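Local coordinates for acetyl-CoA C-acetyltransferase (Syntrophomonas wolfei subsp. wolfei, PDB 7N7Z), which probably catalyses the reversible condensation of two acetyl-CoA molecules into acetoacetyl-CoA and free CoA, at residues T164-N167 with I168-K171; L152-Q155 with L156-G159; V77-P80 with V81-S85. All blocks are in the same frame, centred on the assembly; numbering follows the deposited sequence.

All three contacts are local, each between segments that follow one another without a gap. They come in series along the chain, and none nests within or crosses another. Interaction 3 comes first. It closes the turn between helix 69-76 and strand 84-89, an outermost strand of the chain's main sheet. Interaction 2 follows, in the loop that joins helix 146-152 to helix 161-172. Interaction 1 is the winding of helix 161-172 itself. Interactions 1 and 2 touch, with T164 CG2 3.5 Å from A157 CB. The centre of interaction 3 is about 37 Å from that of interaction 2 and 44 Å from that of interaction 1. Interactions 2 and 3 both touch the second subunit.

Interaction 1. Residues T164-N167 with I168-K171; sequences TAEN and IAEK
T164 to K171 are joined by four consecutive backbone hydrogen bonds, the i to i+4 ladder of an alpha helix. I168 N donates to T164 O at 3.2 Å, and A169 N to A165 O at 3.0 Å. E170 N donates to E166 O at 2.9 Å. K171 N reaches N167 O at 2.8 Å, the shortest of the four, and its N-H...O angle of 170° is nearly straight.

Side-chain carbons of I168-K171 lie against carbonyl oxygens three or four residues back. The CG1 branch of I168 passes 3.9 Å from T164 O. A169 CB rests 3.6 Å from E166 O. E170 lays its CG against E166 O at 3.3 Å. Its CG stands beside its own backbone N (chi1 -75°), which turns the start of the chain back over the preceding turn. K171 has CG anti to the backbone N (chi1 -179°), and its extended chain runs away from T164-N167.

Polar side chains find partners beyond the ladder. T164 OG1 is hydrogen-bonded to M161 O. The buried carboxylate of E166 is bound by V245 N and, weakly, by V244 N, in the chain that leads to strand 254-264.

I168 lies about 7 Å, side chain to side chain, from C388, a predicted active-site proton acceptor. T164 packs on A157 and M292, A165 on F323 and I168 on L294, all in loops. Helix 161-172 itself follows helix 146-152 and precedes helix 176-196.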
# COMPACT_ATOMS: atom_id res chain seq x y z
N THR B 164 19.92 12.04 18.55
CA THR B 164 21.32 11.87 18.89
C THR B 164 22.04 13.21 18.99
O THR B 164 22.98 13.35 19.78
CB THR B 164 22.02 10.97 17.86
OG1 THR B 164 22.24 11.71 16.66
CG2 THR B 164 21.16 9.74 17.56
N ALA B 165 21.61 14.20 18.21
CA ALA B 165 22.13 15.55 18.39
C ALA B 165 21.72 16.12 19.74
O ALA B 165 22.50 16.83 20.38
CB ALA B 165 21.65 16.45 17.25
N GLU B 166 20.50 15.81 20.18
CA GLU B 166 20.06 16.24 21.50
C GLU B 166 20.93 15.62 22.59
O GLU B 166 21.20 16.25 23.62
CB GLU B 166 18.59 15.89 21.72
CG GLU B 166 17.60 16.75 20.95
CD GLU B 166 17.68 18.23 21.29
OE1 GLU B 166 18.48 18.60 22.17
OE2 GLU B 166 16.93 19.02 20.67
N ASN B 167 21.37 14.37 22.38
CA ASN B 167 22.25 13.74 23.35
C ASN B 167 23.58 14.48 23.44
O ASN B 167 24.10 14.70 24.54
CB ASN B 167 22.49 12.28 22.97
CG ASN B 167 21.26 11.40 23.17
OD1 ASN B 167 20.96 10.55 22.33
ND2 ASN B 167 20.56 11.60 24.28
N ILE B 168 24.14 14.89 22.30
CA ILE B 168 25.40 15.63 22.31
C ILE B 168 25.21 16.96 23.03
O ILE B 168 26.06 17.38 23.82
CB ILE B 168 25.92 15.82 20.88
CG1 ILE B 168 26.65 14.55 20.42
CG2 ILE B 168 26.84 17.04 20.80
CD1 ILE B 168 27.11 14.59 18.97
N ALA B 169 24.11 17.65 22.75
CA ALA B 169 23.84 18.91 23.43
C ALA B 169 23.72 18.70 24.94
O ALA B 169 24.23 19.51 25.72
CB ALA B 169 22.56 19.55 22.88
N GLU B 170 23.06 17.62 25.35
CA GLU B 170 22.92 17.34 26.78
C GLU B 170 24.27 17.03 27.42
O GLU B 170 24.63 17.61 28.44
CB GLU B 170 21.95 16.18 26.99
CG GLU B 170 20.49 16.55 26.79
CD GLU B 170 19.55 15.54 27.43
OE1 GLU B 170 19.83 14.32 27.34
OE2 GLU B 170 18.53 15.96 28.02
N LYS B 171 25.02 16.10 26.82
CA LYS B 171 26.29 15.67 27.42
C LYS B 171 27.22 16.85 27.63
O LYS B 171 27.76 17.05 28.73
CB LYS B 171 26.95 14.61 26.54
CG LYS B 171 28.27 14.09 27.08
CD LYS B 171 29.01 13.27 26.04
CE LYS B 171 30.41 12.90 26.53
NZ LYS B 171 31.22 12.23 25.48

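Interaction 2. Residues L152-Q155 with L156-G159; sequences LVCQ and LAGG
The carbonyl of C154 is the flat group that G158 meets, and with G159 also facing C154 the arrangement fits a G1 beta bulge. G158 N donates a hydrogen bond to C154 O at 2.9 Å, tilted 23° from the carbonyl plane. A weak hydrogen bond of 3.2 Å joins the same N-H to Q155 O. On the other limb, C154 N donates weakly to G159 O. V153 sets its CG1 methyl 4.1 Å from G159 C. C154 SG lies 3.8 Å from both L156 N and A157 N.

G158 has a positive phi. A side chain there would be jammed against the carbonyl of A157, which accounts for the glycine.

The chain bends sharply here, between helix 146-152 and helix 161-172; the two segments run 128° apart. C154 also packs on M161, and A157 on T164, both of the second helix. Q155 and L156 face the second subunit, against its I72 and R71. L152 lies about 6 Å, side chain to side chain, from H358, a predicted active-site residue.

C154 has SG anti to its N (chi1 -169°), beside the carbonyl carbon. SG comes within 4.1 Å of L156 CB, while C154 CB meets A157 CB at 3.7 Å.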
# COMPACT_ATOMS: atom_id res chain seq x y z
N LEU B 152 16.94 7.60 8.38
CA LEU B 152 17.09 8.64 9.39
C LEU B 152 16.81 8.12 10.80
O LEU B 152 17.42 8.60 11.76
CB LEU B 152 16.16 9.81 9.08
CG LEU B 152 16.51 10.69 7.88
CD1 LEU B 152 15.63 11.93 7.85
CD2 LEU B 152 17.98 11.10 7.88
N VAL B 153 15.90 7.17 10.95
CA VAL B 153 15.59 6.60 12.26
C VAL B 153 16.57 5.45 12.51
O VAL B 153 16.55 4.44 11.81
CB VAL B 153 14.14 6.11 12.34
CG1 VAL B 153 13.84 5.60 13.74
CG2 VAL B 153 13.19 7.23 11.97
N CYS B 154 17.45 5.63 13.49
CA CYS B 154 18.43 4.62 13.85
C CYS B 154 17.89 3.73 14.96
O CYS B 154 17.47 4.24 16.01
CB CYS B 154 19.74 5.27 14.28
SG CYS B 154 21.13 4.13 14.42
N GLN B 155 17.89 2.42 14.73
CA GLN B 155 17.41 1.50 15.75
C GLN B 155 18.30 1.54 16.99
O GLN B 155 17.80 1.54 18.12
CB GLN B 155 17.34 0.08 15.18
CG GLN B 155 16.22 -0.13 14.18
CD GLN B 155 16.20 -1.54 13.61
OE1 GLN B 155 17.20 -2.26 13.67
NE2 GLN B 155 15.06 -1.94 13.07
N LEU B 156 19.62 1.58 16.79
CA LEU B 156 20.53 1.62 17.92
C LEU B 156 20.34 2.90 18.73
O LEU B 156 20.46 2.89 19.96
CB LEU B 156 21.97 1.51 17.43
CG LEU B 156 22.33 0.19 16.74
CD1 LEU B 156 23.61 0.34 15.94
CD2 LEU B 156 22.46 -0.94 17.76
N ALA B 157 20.05 4.01 18.06
CA ALA B 157 19.86 5.28 18.75
C ALA B 157 18.48 5.39 19.39
O ALA B 157 18.31 6.18 20.33
CB ALA B 157 20.07 6.45 17.79
N GLY B 158 17.50 4.64 18.90
CA GLY B 158 16.16 4.68 19.44
C GLY B 158 15.23 5.67 18.79
O GLY B 158 14.02 5.60 19.01
N GLY B 159 15.75 6.60 17.99
CA GLY B 159 14.90 7.57 17.34
C GLY B 159 15.62 8.29 16.23
O GLY B 159 16.70 7.88 15.79

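Interaction 3. Residues V77-P80 with V81-S85; sequences VGLP and VRSGS
P80 and S83 close a type I beta turn. S83 N donates to P80 O at 2.8 Å, with an N-H...O angle of 161°. The donor stands above the carbonyl plane, 52° out of it. S83 OG is also modelled as a donor to P80 O, but the 2.4 Å separation is very short and its exact value is doubtful. The hydroxyl lies between the backbone N and the carbonyl carbon (chi1 58°), which swings it toward that oxygen. L79 borders it, its CB 3.6 Å from S83 OG.

Other polar groups of the turn and of the strand that follows find partners beyond these segments. V81 O accepts from R71 NH2, on helix 69-76. The guanidinium of R82 forms a salt bridge with D53 through NH2. S393 of the second subunit binds S83 O and S85 OG through its OG. The backbone of G84 bonds to D53 and to I55, where strand 84-89 joins strand 54-58.

The ring of P80 gives the apolar side. Its CB touches R82 CG at 3.7 Å, and its CG lies 4.0 Å from R82 NE. A glycine in place of P80 would keep the carbonyl but take away this ring, and would probably leave the stem of R82 freer to turn and the backbone before the turn less fixed.

P80 O thus accepts S83 N and, if the very short contact is real, S83 OG as well. The other polar groups link the turn to helix 69-76, to D53 and to the second subunit.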
# COMPACT_ATOMS: atom_id res chain seq x y z
N VAL B 77 26.50 6.33 -19.08
CA VAL B 77 27.57 7.29 -19.33
C VAL B 77 28.70 6.68 -20.15
O VAL B 77 29.73 7.35 -20.36
CB VAL B 77 28.12 7.86 -18.00
CG1 VAL B 77 26.97 8.43 -17.17
CG2 VAL B 77 28.89 6.81 -17.22
N GLY B 78 28.56 5.45 -20.61
CA GLY B 78 29.47 4.88 -21.59
C GLY B 78 30.60 4.04 -21.04
O GLY B 78 31.60 3.85 -21.74
N LEU B 79 30.48 3.53 -19.82
CA LEU B 79 31.48 2.60 -19.32
C LEU B 79 31.43 1.33 -20.16
O LEU B 79 30.38 0.95 -20.68
CB LEU B 79 31.24 2.27 -17.85
CG LEU B 79 32.16 2.97 -16.85
CD1 LEU B 79 32.02 4.48 -16.94
CD2 LEU B 79 31.89 2.48 -15.43
N PRO B 80 32.56 0.64 -20.32
CA PRO B 80 32.55 -0.62 -21.07
C PRO B 80 31.86 -1.71 -20.27
O PRO B 80 31.88 -1.73 -19.04
CB PRO B 80 34.03 -0.92 -21.28
CG PRO B 80 34.70 -0.30 -20.10
CD PRO B 80 33.90 0.93 -19.76
N VAL B 81 31.24 -2.65 -21.00
CA VAL B 81 30.52 -3.74 -20.35
C VAL B 81 31.46 -4.60 -19.52
O VAL B 81 31.01 -5.32 -18.62
CB VAL B 81 29.77 -4.60 -21.39
CG1 VAL B 81 28.94 -3.72 -22.31
CG2 VAL B 81 30.75 -5.45 -22.19
N ARG B 82 32.77 -4.54 -19.80
CA ARG B 82 33.74 -5.27 -18.99
C ARG B 82 33.94 -4.64 -17.62
O ARG B 82 34.48 -5.29 -16.72
CB ARG B 82 35.08 -5.34 -19.72
CG ARG B 82 35.70 -3.98 -20.03
CD ARG B 82 37.22 -4.06 -20.15
NE ARG B 82 37.84 -2.74 -20.10
CZ ARG B 82 38.49 -2.24 -19.05
NH1 ARG B 82 38.64 -2.94 -17.93
NH2 ARG B 82 39.00 -1.02 -19.12
N SER B 83 33.52 -3.39 -17.44
CA SER B 83 33.83 -2.65 -16.23
C SER B 83 33.11 -3.24 -15.02
O SER B 83 32.07 -3.89 -15.14
CB SER B 83 33.44 -1.17 -16.38
OG SER B 83 32.07 -1.03 -16.70
N GLY B 84 33.69 -3.00 -13.84
CA GLY B 84 33.07 -3.44 -12.62
C GLY B 84 31.98 -2.50 -12.15
O GLY B 84 31.86 -1.36 -12.60
N SER B 85 31.16 -3.00 -11.23
CA SER B 85 30.05 -2.22 -10.70
C SER B 85 29.70 -2.74 -9.31
O SER B 85 29.73 -3.95 -9.07
CB SER B 85 28.83 -2.28 -11.61
OG SER B 85 28.27 -3.58 -11.62